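Long-range contacts in malate dehydrogenase (PDB 3FI9), which probably catalyses the NAD-dependent interconversion of malate and oxaloacetate: residues A[21-26]-A[236-241]; A[75-80]-A[114-119]; A[137-142]-A[320-325]; A[154-159]-A[257-262]. All blocks are in the same frame, centred on the assembly; numbering follows the deposited sequence.

Interaction 1 (A[21-26]-A[236-241]); sequences GSNMAQ and SFQSPS
N23 and M24 of helix 19-30 meet S241 of helix 238-251. N23 comes first and does most of the work. Its CG stands anti to the backbone N (chi1 -173°), which points the amide at the second helix. The hydroxyl of S241 donates to the amide oxygen, with OG 2.7 Å from OD1 of N23. The bond arrives in the carbonyl plane on a lone pair, at a C=O...O angle of 120°. The other branch of the amide lies across the chain of Q238, with ND2 of N23 3.7 Å from CG of Q238. The two side chains cross at about a right angle. ND2 of N23 hydrogen-bonds to OE1 of Q26 of the second subunit, and the amide of Q238 is held by R232. M24 follows. Its CG rests 3.4 Å from OG of S241, and its chain runs on against S244 and I245. The M24 backbone N is also close to that hydroxyl, but the angle is poor and no hydrogen bond forms. Q26, one turn beyond S22, turns to the second subunit, where N23 ND2 and Q238 NE2 both bond to its OE1. The buried N23 amide therefore has both ends used, its oxygen within the chain and its nitrogen across the dimer. These two bonds fix which way the amide is flipped, and they couple the contact between the two helices to the subunit interface.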
loop_
_atom_site.group_PDB
_atom_site.type_symbol
_atom_site.label_atom_id
_atom_site.label_comp_id
_atom_site.label_asym_id
_atom_site.label_seq_id
_atom_site.Cartn_x
_atom_site.Cartn_y
_atom_site.Cartn_z
ATOM N N GLY A 21 -6.924 -2.653 6.926
ATOM C CA GLY A 21 -6.167 -3.896 7.256
ATOM C C GLY A 21 -5.449 -4.489 6.047
ATOM O O GLY A 21 -4.341 -5.033 6.161
ATOM N N SER A 22 -6.081 -4.434 4.886
ATOM C CA SER A 22 -5.437 -5.004 3.683
ATOM C C SER A 22 -4.153 -4.192 3.325
ATOM O O SER A 22 -3.091 -4.741 2.911
ATOM C CB SER A 22 -6.436 -5.114 2.522
ATOM O OG SER A 22 -6.839 -3.846 1.978
ATOM N N ASN A 23 -4.257 -2.876 3.461
ATOM C CA ASN A 23 -3.112 -2.001 3.212
ATOM C C ASN A 23 -2.054 -2.278 4.254
ATOM O O ASN A 23 -0.884 -2.281 3.945
ATOM C CB ASN A 23 -3.535 -0.525 3.170
ATOM C CG ASN A 23 -2.383 0.413 2.732
ATOM O OD1 ASN A 23 -1.497 0.711 3.509
ATOM N ND2 ASN A 23 -2.449 0.913 1.504
ATOM N N MET A 24 -2.459 -2.583 5.489
ATOM C CA MET A 24 -1.485 -2.911 6.525
ATOM C C MET A 24 -0.722 -4.175 6.167
ATOM O O MET A 24 0.483 -4.267 6.398
ATOM C CB MET A 24 -2.155 -3.108 7.896
ATOM C CG MET A 24 -2.769 -1.827 8.559
ATOM S SD MET A 24 -3.623 -2.390 10.163
ATOM C CE MET A 24 -3.743 -0.818 10.990
ATOM N N ALA A 25 -1.428 -5.127 5.596
ATOM C CA ALA A 25 -0.801 -6.380 5.257
ATOM C C ALA A 25 0.274 -6.153 4.219
ATOM O O ALA A 25 1.353 -6.714 4.314
ATOM C CB ALA A 25 -1.861 -7.391 4.692
ATOM N N GLN A 26 -0.043 -5.367 3.206
ATOM C CA GLN A 26 0.912 -5.066 2.137
ATOM C C GLN A 26 2.080 -4.268 2.741
ATOM O O GLN A 26 3.215 -4.489 2.411
ATOM C CB GLN A 26 0.208 -4.276 1.010
ATOM C CG GLN A 26 1.248 -3.818 -0.111
ATOM C CD GLN A 26 0.592 -2.966 -1.179
ATOM O OE1 GLN A 26 -0.638 -2.896 -1.284
ATOM N NE2 GLN A 26 1.417 -2.264 -1.956
ATOM N N SER A 236 -10.255 7.643 5.240
ATOM C CA SER A 236 -8.832 7.403 5.007
ATOM C C SER A 236 -8.464 5.942 5.305
ATOM O O SER A 236 -8.976 5.339 6.242
ATOM C CB SER A 236 -8.009 8.324 5.913
ATOM O OG SER A 236 -8.282 7.974 7.251
ATOM N N PHE A 237 -7.587 5.357 4.508
ATOM C CA PHE A 237 -7.160 3.982 4.799
ATOM C C PHE A 237 -5.674 3.791 4.577
ATOM O O PHE A 237 -5.016 2.957 5.254
ATOM C CB PHE A 237 -7.996 2.970 4.016
ATOM C CG PHE A 237 -7.921 3.143 2.523
ATOM C CD1 PHE A 237 -7.071 2.346 1.772
ATOM C CD2 PHE A 237 -8.719 4.067 1.887
ATOM C CE1 PHE A 237 -7.005 2.491 0.372
ATOM C CE2 PHE A 237 -8.657 4.221 0.506
ATOM C CZ PHE A 237 -7.800 3.431 -0.251
ATOM N N GLN A 238 -5.102 4.582 3.688
ATOM C CA GLN A 238 -3.685 4.405 3.451
ATOM C C GLN A 238 -2.851 5.063 4.558
ATOM O O GLN A 238 -1.861 4.448 5.058
ATOM C CB GLN A 238 -3.284 4.932 2.090
ATOM C CG GLN A 238 -3.965 4.219 0.926
ATOM C CD GLN A 238 -3.518 4.821 -0.429
ATOM O OE1 GLN A 238 -4.327 5.483 -1.135
ATOM N NE2 GLN A 238 -2.220 4.643 -0.771
ATOM N N SER A 239 -3.213 6.282 4.982
ATOM C CA SER A 239 -2.377 6.889 6.033
ATOM C C SER A 239 -2.472 6.210 7.419
ATOM O O SER A 239 -1.446 5.976 8.042
ATOM C CB SER A 239 -2.484 8.433 6.100
ATOM O OG SER A 239 -3.865 8.863 6.229
ATOM N N PRO A 240 -3.699 5.878 7.894
ATOM C CA PRO A 240 -3.759 5.201 9.167
ATOM C C PRO A 240 -3.030 3.875 9.100
ATOM O O PRO A 240 -2.461 3.460 10.080
ATOM C CB PRO A 240 -5.256 4.939 9.401
ATOM C CG PRO A 240 -5.925 5.174 8.096
ATOM C CD PRO A 240 -5.041 6.063 7.279
ATOM N N SER A 241 -3.078 3.223 7.952
ATOM C CA SER A 241 -2.416 1.935 7.778
ATOM C C SER A 241 -0.918 2.099 7.870
ATOM O O SER A 241 -0.237 1.480 8.710
ATOM C CB SER A 241 -2.762 1.343 6.410
ATOM O OG SER A 241 -1.809 0.321 6.119
#

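Interaction 2 (A[75-80]-A[114-119]); sequences TDAKYI and SYCPDC
K78 and D118 form a salt bridge across this contact. NZ of K78 lies 3.3 Å from OD2 of D118, and as a hydrogen bond the pair is weak. The K78 side chain leaves the backbone facing away from the turn. Bends at chi2 (-50°) and chi4 (-82°) bring its amine back over D118. Deeper in, two cysteine sulfurs face I80. CD1 of I80 sits 3.7 Å from SG of C119 and 4.0 Å from SG of C116. CB of A77 packs against the same C116 sulfur at 4.1 Å. Two waters bridge the polar atoms. One water donates to A77 O and to OD1 of D118, and accepts weakly from NZ of K78. It therefore engages the carboxylate oxygen that the lysine does not. A second water accepts from D76 N and donates to Y115 O, bridging the two backbones. The type I turn from C116 to C119 places D118 and C119; its C119 N to C116 O bond is 2.7 Å long. In the Rossmann sheet, strand 77-82 runs between strands 10-14 and 121-124. The C116-C119 turn is the link from helix 94-115 back to the sheet, so the contact closes the base of a beta-alpha-beta crossover. L74 of helix 70-74 packs on I80, Y115 and C116 and covers this end.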
loop_
_atom_site.group_PDB
_atom_site.type_symbol
_atom_site.label_atom_id
_atom_site.label_comp_id
_atom_site.label_asym_id
_atom_site.label_seq_id
_atom_site.Cartn_x
_atom_site.Cartn_y
_atom_site.Cartn_z
ATOM N N THR A 75 -2.690 -17.387 18.495
ATOM C CA THR A 75 -1.670 -18.371 18.949
ATOM C C THR A 75 -0.273 -18.089 18.399
ATOM O O THR A 75 -0.096 -17.993 17.189
ATOM C CB THR A 75 -2.127 -19.835 18.635
ATOM O OG1 THR A 75 -3.395 -20.061 19.279
ATOM C CG2 THR A 75 -1.114 -20.835 19.151
ATOM N N ASP A 76 0.713 -17.950 19.291
ATOM C CA ASP A 76 2.098 -17.589 18.937
ATOM C C ASP A 76 2.235 -16.104 18.547
ATOM O O ASP A 76 3.348 -15.637 18.282
ATOM C CB ASP A 76 2.655 -18.461 17.799
ATOM C CG ASP A 76 2.647 -19.952 18.121
ATOM O OD1 ASP A 76 3.091 -20.336 19.226
ATOM O OD2 ASP A 76 2.231 -20.744 17.246
ATOM N N ALA A 77 1.138 -15.346 18.534
ATOM C CA ALA A 77 1.228 -13.907 18.178
ATOM C C ALA A 77 2.130 -13.208 19.177
ATOM O O ALA A 77 1.919 -13.344 20.376
ATOM C CB ALA A 77 -0.178 -13.258 18.189
ATOM N N LYS A 78 3.128 -12.468 18.709
ATOM C CA LYS A 78 3.889 -11.593 19.580
ATOM C C LYS A 78 3.641 -10.100 19.344
ATOM O O LYS A 78 3.998 -9.276 20.181
ATOM C CB LYS A 78 5.375 -11.817 19.403
ATOM C CG LYS A 78 5.858 -13.218 19.932
ATOM C CD LYS A 78 5.365 -13.502 21.353
ATOM C CE LYS A 78 6.192 -14.637 21.981
ATOM N NZ LYS A 78 5.648 -15.909 21.519
ATOM N N TYR A 79 3.122 -9.772 18.177
ATOM C CA TYR A 79 2.725 -8.380 17.839
ATOM C C TYR A 79 1.365 -8.436 17.234
ATOM O O TYR A 79 1.045 -9.352 16.477
ATOM C CB TYR A 79 3.716 -7.737 16.861
ATOM C CG TYR A 79 5.094 -7.776 17.437
ATOM C CD1 TYR A 79 5.555 -6.758 18.248
ATOM C CD2 TYR A 79 5.920 -8.908 17.254
ATOM C CE1 TYR A 79 6.860 -6.813 18.823
ATOM C CE2 TYR A 79 7.166 -8.971 17.823
ATOM C CZ TYR A 79 7.641 -7.918 18.586
ATOM O OH TYR A 79 8.888 -7.992 19.157
ATOM N N ILE A 80 0.534 -7.450 17.585
ATOM C CA ILE A 80 -0.807 -7.400 17.081
ATOM C C ILE A 80 -1.130 -5.974 16.714
ATOM O O ILE A 80 -0.854 -5.054 17.493
ATOM C CB ILE A 80 -1.850 -7.802 18.166
ATOM C CG1 ILE A 80 -1.647 -9.270 18.594
ATOM C CG2 ILE A 80 -3.272 -7.604 17.603
ATOM C CD1 ILE A 80 -2.511 -9.672 19.807
ATOM N N SER A 114 -6.190 -15.038 26.927
ATOM C CA SER A 114 -6.380 -16.475 26.776
ATOM C C SER A 114 -5.345 -17.096 25.862
ATOM O O SER A 114 -4.824 -18.164 26.163
ATOM C CB SER A 114 -7.748 -16.785 26.197
ATOM O OG SER A 114 -8.776 -16.298 27.031
ATOM N N TYR A 115 -5.057 -16.427 24.748
ATOM C CA TYR A 115 -4.289 -17.052 23.664
ATOM C C TYR A 115 -2.844 -16.561 23.485
ATOM O O TYR A 115 -2.003 -17.277 22.939
ATOM C CB TYR A 115 -5.083 -16.884 22.348
ATOM C CG TYR A 115 -6.484 -17.438 22.401
ATOM C CD1 TYR A 115 -6.735 -18.726 22.882
ATOM C CD2 TYR A 115 -7.576 -16.668 21.980
ATOM C CE1 TYR A 115 -8.056 -19.240 22.932
ATOM C CE2 TYR A 115 -8.880 -17.160 22.008
ATOM C CZ TYR A 115 -9.112 -18.452 22.493
ATOM O OH TYR A 115 -10.409 -18.930 22.526
ATOM N N CYS A 116 -2.531 -15.349 23.945
ATOM C CA CYS A 116 -1.166 -14.861 23.814
ATOM C C CYS A 116 -0.756 -13.860 24.924
ATOM O O CYS A 116 -0.284 -12.749 24.656
ATOM C CB CYS A 116 -0.901 -14.332 22.389
ATOM S SG CYS A 116 -2.074 -13.056 21.840
ATOM N N PRO A 117 -0.930 -14.275 26.194
ATOM C CA PRO A 117 -0.617 -13.409 27.327
ATOM C C PRO A 117 0.832 -12.975 27.278
ATOM O O PRO A 117 1.172 -11.944 27.880
ATOM C CB PRO A 117 -0.855 -14.322 28.547
ATOM C CG PRO A 117 -0.700 -15.719 28.011
ATOM C CD PRO A 117 -1.306 -15.638 26.619
ATOM N N ASP A 118 1.676 -13.718 26.549
ATOM C CA ASP A 118 3.098 -13.337 26.322
ATOM C C ASP A 118 3.369 -12.417 25.113
ATOM O O ASP A 118 4.535 -12.178 24.757
ATOM C CB ASP A 118 3.978 -14.590 26.154
ATOM C CG ASP A 118 3.467 -15.511 25.026
ATOM O OD1 ASP A 118 2.251 -15.475 24.720
ATOM O OD2 ASP A 118 4.262 -16.299 24.458
ATOM N N CYS A 119 2.309 -11.896 24.499
ATOM C CA CYS A 119 2.414 -10.885 23.424
ATOM C C CYS A 119 3.361 -9.773 23.846
ATOM O O CYS A 119 3.370 -9.400 25.016
ATOM C CB CYS A 119 1.009 -10.280 23.161
ATOM S SG CYS A 119 0.808 -9.506 21.490
HETATM O O HOH W 1 0.453 -17.802 22.073
HETATM O O HOH W 2 2.293 -15.765 21.754
#

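Interaction 3 (A[137-142]-A[320-325]); sequences LIYSGL and MGIIPA
I138 and I323 mark the nearest approach of the two backbones, their CA atoms 7.7 Å apart where the end of helix 129-140 faces the chain that follows helix 297-319. CG2 of I138 meets CD of P324 tip to tip, 3.9 Å apart. The other branch of I138 reaches I323, with CD1 4.0 Å from CG2 of I323, and these two side chains cross at about a right angle. W329 packs on both isoleucines. With CG anti to the carbonyl carbon (chi1 -79°), Y139 swings its ring out to I322, one residue earlier in the loop. Its hydroxyl donates to the carbonyl oxygen of I322. The modelled distance from OH of Y139 to O of I322 is 2.4 Å, so short that the exact value is doubtful. The acceptor lies at the ring edge, near the ring plane. CG2 of I322 packs beside the ring. A106 and K110 of helix 94-115 pack on the same tyrosine, which therefore sits between that helix and the loop. S140 OG donates to L137 O and accepts from L142 N in an ST turn, the second bond 3.0 Å long at 162°. G141 follows the helix with positive phi. At G321 a Schellman motif ends helix 297-319. The arrangement lays the chain after helix 297-319 on the last turn of helix 129-140 of the Rossmann domain.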
loop_
_atom_site.group_PDB
_atom_site.type_symbol
_atom_site.label_atom_id
_atom_site.label_comp_id
_atom_site.label_asym_id
_atom_site.label_seq_id
_atom_site.Cartn_x
_atom_site.Cartn_y
_atom_site.Cartn_z
ATOM N N LEU A 137 -5.958 -2.577 26.997
ATOM C CA LEU A 137 -4.903 -2.700 27.993
ATOM C C LEU A 137 -5.402 -3.394 29.271
ATOM O O LEU A 137 -4.788 -4.343 29.773
ATOM C CB LEU A 137 -4.350 -1.297 28.350
ATOM C CG LEU A 137 -3.232 -1.213 29.376
ATOM C CD1 LEU A 137 -2.096 -2.212 29.078
ATOM C CD2 LEU A 137 -2.720 0.247 29.612
ATOM N N ILE A 138 -6.519 -2.907 29.795
ATOM C CA ILE A 138 -7.058 -3.419 31.051
ATOM C C ILE A 138 -7.433 -4.913 30.985
ATOM O O ILE A 138 -6.951 -5.725 31.802
ATOM C CB ILE A 138 -8.249 -2.583 31.494
ATOM C CG1 ILE A 138 -7.755 -1.190 31.903
ATOM C CG2 ILE A 138 -8.956 -3.279 32.655
ATOM C CD1 ILE A 138 -8.900 -0.199 32.108
ATOM N N TYR A 139 -8.194 -5.291 29.963
ATOM C CA TYR A 139 -8.577 -6.690 29.798
ATOM C C TYR A 139 -7.454 -7.640 29.327
ATOM O O TYR A 139 -7.539 -8.863 29.536
ATOM C CB TYR A 139 -9.741 -6.789 28.862
ATOM C CG TYR A 139 -11.067 -6.459 29.508
ATOM C CD1 TYR A 139 -11.545 -5.152 29.523
ATOM C CD2 TYR A 139 -11.844 -7.451 30.083
ATOM C CE1 TYR A 139 -12.767 -4.833 30.095
ATOM C CE2 TYR A 139 -13.066 -7.144 30.676
ATOM C CZ TYR A 139 -13.525 -5.831 30.683
ATOM O OH TYR A 139 -14.757 -5.484 31.250
ATOM N N SER A 140 -6.414 -7.099 28.694
ATOM C CA SER A 140 -5.376 -7.944 28.104
ATOM C C SER A 140 -4.424 -8.484 29.170
ATOM O O SER A 140 -3.704 -9.459 28.930
ATOM C CB SER A 140 -4.536 -7.127 27.115
ATOM O OG SER A 140 -3.655 -6.219 27.816
ATOM N N GLY A 141 -4.353 -7.803 30.311
ATOM C CA GLY A 141 -3.387 -8.159 31.372
ATOM C C GLY A 141 -1.964 -7.711 31.095
ATOM O O GLY A 141 -1.050 -8.036 31.872
ATOM N N LEU A 142 -1.749 -6.975 29.994
ATOM C CA LEU A 142 -0.390 -6.584 29.623
ATOM C C LEU A 142 0.055 -5.385 30.469
ATOM O O LEU A 142 -0.781 -4.763 31.112
ATOM C CB LEU A 142 -0.264 -6.285 28.108
ATOM C CG LEU A 142 -0.656 -7.431 27.120
ATOM C CD1 LEU A 142 -0.670 -6.949 25.693
ATOM C CD2 LEU A 142 0.266 -8.675 27.236
ATOM N N MET A 320 -20.927 1.865 32.371
ATOM C CA MET A 320 -21.510 0.791 31.586
ATOM C C MET A 320 -21.025 -0.526 32.218
ATOM O O MET A 320 -21.418 -1.592 31.813
ATOM C CB MET A 320 -21.040 0.857 30.130
ATOM C CG MET A 320 -21.591 2.000 29.209
ATOM S SD MET A 320 -20.657 2.106 27.604
ATOM C CE MET A 320 -21.328 3.604 26.904
ATOM N N GLY A 321 -20.152 -0.449 33.205
ATOM C CA GLY A 321 -19.577 -1.681 33.802
ATOM C C GLY A 321 -18.492 -2.426 32.996
ATOM O O GLY A 321 -18.151 -3.587 33.306
ATOM N N ILE A 322 -17.930 -1.769 31.978
ATOM C CA ILE A 322 -16.993 -2.431 31.081
ATOM C C ILE A 322 -15.559 -2.218 31.579
ATOM O O ILE A 322 -14.739 -3.148 31.693
ATOM C CB ILE A 322 -17.098 -1.855 29.648
ATOM C CG1 ILE A 322 -18.396 -2.306 28.971
ATOM C CG2 ILE A 322 -15.822 -2.300 28.821
ATOM C CD1 ILE A 322 -18.733 -1.561 27.643
ATOM N N ILE A 323 -15.277 -0.960 31.901
ATOM C CA ILE A 323 -14.041 -0.610 32.562
ATOM C C ILE A 323 -14.335 -0.711 34.078
ATOM O O ILE A 323 -15.351 -0.190 34.552
ATOM C CB ILE A 323 -13.649 0.833 32.148
ATOM C CG1 ILE A 323 -13.379 0.915 30.633
ATOM C CG2 ILE A 323 -12.453 1.357 32.941
ATOM C CD1 ILE A 323 -12.927 2.341 30.163
ATOM N N PRO A 324 -13.464 -1.383 34.842
ATOM C CA PRO A 324 -13.712 -1.479 36.285
ATOM C C PRO A 324 -13.544 -0.133 36.972
ATOM O O PRO A 324 -12.914 0.774 36.402
ATOM C CB PRO A 324 -12.610 -2.426 36.777
ATOM C CG PRO A 324 -11.983 -3.009 35.538
ATOM C CD PRO A 324 -12.167 -1.969 34.465
ATOM N N ALA A 325 -14.127 0.002 38.167
ATOM C CA ALA A 325 -13.858 1.159 39.033
ATOM C C ALA A 325 -12.386 1.473 39.074
ATOM O O ALA A 325 -11.531 0.584 39.212
ATOM C CB ALA A 325 -14.358 0.901 40.467
#

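Interaction 4 (A[154-159]-A[257-262]); sequences DSTRLQ and FRWPAG
T156 and W259 make a buried CH-pi contact within the alpha/beta C-terminal domain of the LDH/MDH fold. It joins helix 153-166 to the loop that leads into strand 261-267. CG2 of T156 stands over the six-membered ring, 3.7 Å from its centroid and only 13° off the ring normal. The methyl is anti to the carbonyl carbon, while OG1 of T156 turns to H56 O of the second subunit. One residue thus packs within the chain through carbon and reaches the partner subunit through oxygen. S155 adds to both neighbours in the loop. Its CB lies 3.7 Å from CE3 of W259, and its OG touches the ring carbons of P260 while bonding to T178 N. The helix also carries R157, a predicted substrate-binding residue. Q159 meets the far end of the indole one turn later. Its amide is held by V173 O and by Q170, and stands nearly perpendicular to the ring, 83° between planes. NE2 of Q159 lies at the ring edge in its plane, 3.9 Å from CH2 of W259.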
loop_
_atom_site.group_PDB
_atom_site.type_symbol
_atom_site.label_atom_id
_atom_site.label_comp_id
_atom_site.label_asym_id
_atom_site.label_seq_id
_atom_site.Cartn_x
_atom_site.Cartn_y
_atom_site.Cartn_z
ATOM N N ASP A 154 -2.970 13.537 13.538
ATOM C CA ASP A 154 -3.228 14.965 13.787
ATOM C C ASP A 154 -1.912 15.741 13.559
ATOM O O ASP A 154 -1.916 16.848 13.005
ATOM C CB ASP A 154 -3.769 15.215 15.225
ATOM C CG ASP A 154 -5.310 14.997 15.344
ATOM O OD1 ASP A 154 -6.005 14.799 14.327
ATOM O OD2 ASP A 154 -5.835 15.012 16.478
ATOM N N SER A 155 -0.796 15.135 13.964
ATOM C CA SER A 155 0.508 15.769 13.791
ATOM C C SER A 155 1.000 15.821 12.321
ATOM O O SER A 155 1.573 16.829 11.891
ATOM C CB SER A 155 1.549 15.113 14.704
ATOM O OG SER A 155 1.240 15.315 16.087
ATOM N N THR A 156 0.755 14.765 11.539
ATOM C CA THR A 156 1.189 14.750 10.121
ATOM C C THR A 156 0.269 15.654 9.320
ATOM O O THR A 156 0.708 16.327 8.377
ATOM C CB THR A 156 1.196 13.313 9.508
ATOM O OG1 THR A 156 -0.142 12.759 9.500
ATOM C CG2 THR A 156 2.102 12.422 10.316
ATOM N N ARG A 157 -0.987 15.730 9.730
ATOM C CA ARG A 157 -1.914 16.611 9.031
ATOM C C ARG A 157 -1.534 18.070 9.359
ATOM O O ARG A 157 -1.495 18.927 8.486
ATOM C CB ARG A 157 -3.335 16.295 9.433
ATOM C CG ARG A 157 -3.814 14.983 8.816
ATOM C CD ARG A 157 -5.257 14.619 9.316
ATOM N NE ARG A 157 -5.668 13.354 8.717
ATOM C CZ ARG A 157 -6.691 12.615 9.154
ATOM N NH1 ARG A 157 -7.411 13.009 10.188
ATOM N NH2 ARG A 157 -7.001 11.477 8.551
ATOM N N LEU A 158 -1.198 18.342 10.604
ATOM C CA LEU A 158 -0.730 19.704 10.910
ATOM C C LEU A 158 0.518 20.060 10.093
ATOM O O LEU A 158 0.641 21.171 9.570
ATOM C CB LEU A 158 -0.505 19.892 12.407
ATOM C CG LEU A 158 0.023 21.257 12.877
ATOM C CD1 LEU A 158 -0.983 22.339 12.620
ATOM C CD2 LEU A 158 0.292 21.210 14.399
ATOM N N GLN A 159 1.443 19.118 9.987
ATOM C CA GLN A 159 2.639 19.330 9.170
ATOM C C GLN A 159 2.275 19.630 7.728
ATOM O O GLN A 159 2.787 20.589 7.121
ATOM C CB GLN A 159 3.594 18.126 9.247
ATOM C CG GLN A 159 4.932 18.355 8.495
ATOM C CD GLN A 159 5.744 17.079 8.343
ATOM O OE1 GLN A 159 5.208 16.058 7.892
ATOM N NE2 GLN A 159 7.033 17.126 8.701
ATOM N N PHE A 257 9.919 5.323 15.701
ATOM C CA PHE A 257 8.741 5.989 15.190
ATOM C C PHE A 257 8.713 7.464 15.674
ATOM O O PHE A 257 8.794 7.729 16.863
ATOM C CB PHE A 257 7.513 5.186 15.632
ATOM C CG PHE A 257 6.249 5.799 15.211
ATOM C CD1 PHE A 257 5.874 5.793 13.875
ATOM C CD2 PHE A 257 5.440 6.426 16.149
ATOM C CE1 PHE A 257 4.684 6.414 13.484
ATOM C CE2 PHE A 257 4.255 7.012 15.761
ATOM C CZ PHE A 257 3.893 7.021 14.437
ATOM N N ARG A 258 8.626 8.423 14.749
ATOM C CA ARG A 258 8.844 9.841 15.103
ATOM C C ARG A 258 7.634 10.751 15.243
ATOM O O ARG A 258 7.734 11.947 14.886
ATOM C CB ARG A 258 9.839 10.502 14.127
ATOM N N TRP A 259 6.518 10.237 15.773
ATOM C CA TRP A 259 5.282 11.036 15.909
ATOM C C TRP A 259 4.675 10.604 17.242
ATOM O O TRP A 259 4.987 9.565 17.759
ATOM C CB TRP A 259 4.272 10.727 14.785
ATOM C CG TRP A 259 4.798 11.075 13.415
ATOM C CD1 TRP A 259 5.266 10.209 12.464
ATOM C CD2 TRP A 259 4.943 12.386 12.877
ATOM N NE1 TRP A 259 5.695 10.910 11.368
ATOM C CE2 TRP A 259 5.501 12.249 11.591
ATOM C CE3 TRP A 259 4.630 13.666 13.352
ATOM C CZ2 TRP A 259 5.779 13.340 10.772
ATOM C CZ3 TRP A 259 4.872 14.752 12.527
ATOM C CH2 TRP A 259 5.460 14.578 11.244
ATOM N N PRO A 260 3.822 11.419 17.800
ATOM C CA PRO A 260 3.051 11.055 19.002
ATOM C C PRO A 260 2.267 9.724 18.834
ATOM O O PRO A 260 1.772 9.432 17.729
ATOM C CB PRO A 260 2.052 12.214 19.096
ATOM C CG PRO A 260 2.835 13.375 18.574
ATOM C CD PRO A 260 3.537 12.797 17.359
ATOM N N ALA A 261 2.168 8.934 19.910
ATOM C CA ALA A 261 1.320 7.741 19.936
ATOM C C ALA A 261 0.426 7.861 21.158
ATOM O O ALA A 261 0.747 8.589 22.089
ATOM C CB ALA A 261 2.177 6.469 20.040
ATOM N N GLY A 262 -0.685 7.165 21.154
ATOM C CA GLY A 262 -1.504 7.069 22.378
ATOM C C GLY A 262 -0.897 6.065 23.347
ATOM O O GLY A 262 -0.468 4.956 22.947
#

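How the interactions relate
The N-terminal half of the chain opens interaction 1 at residues 21-26. Interaction 2 then opens and closes wholly within that loop, around one strand-helix-strand unit of the Rossmann sheet. Interaction 3 opens at 137-142 and interaction 4 at 154-159. Interaction 1 closes at 236-241, crossing both. Interaction 4 closes at 257-262, inside the span of interaction 3, which ends near the C terminus. Interactions 1 and 3 therefore join the nucleotide-binding part to later chain, while interaction 4 stays in the C-terminal part. S236 packs on R157 between interactions 1 and 4, both of which touch the second subunit. L142 packs on P117 and C119, linking interactions 2 and 3.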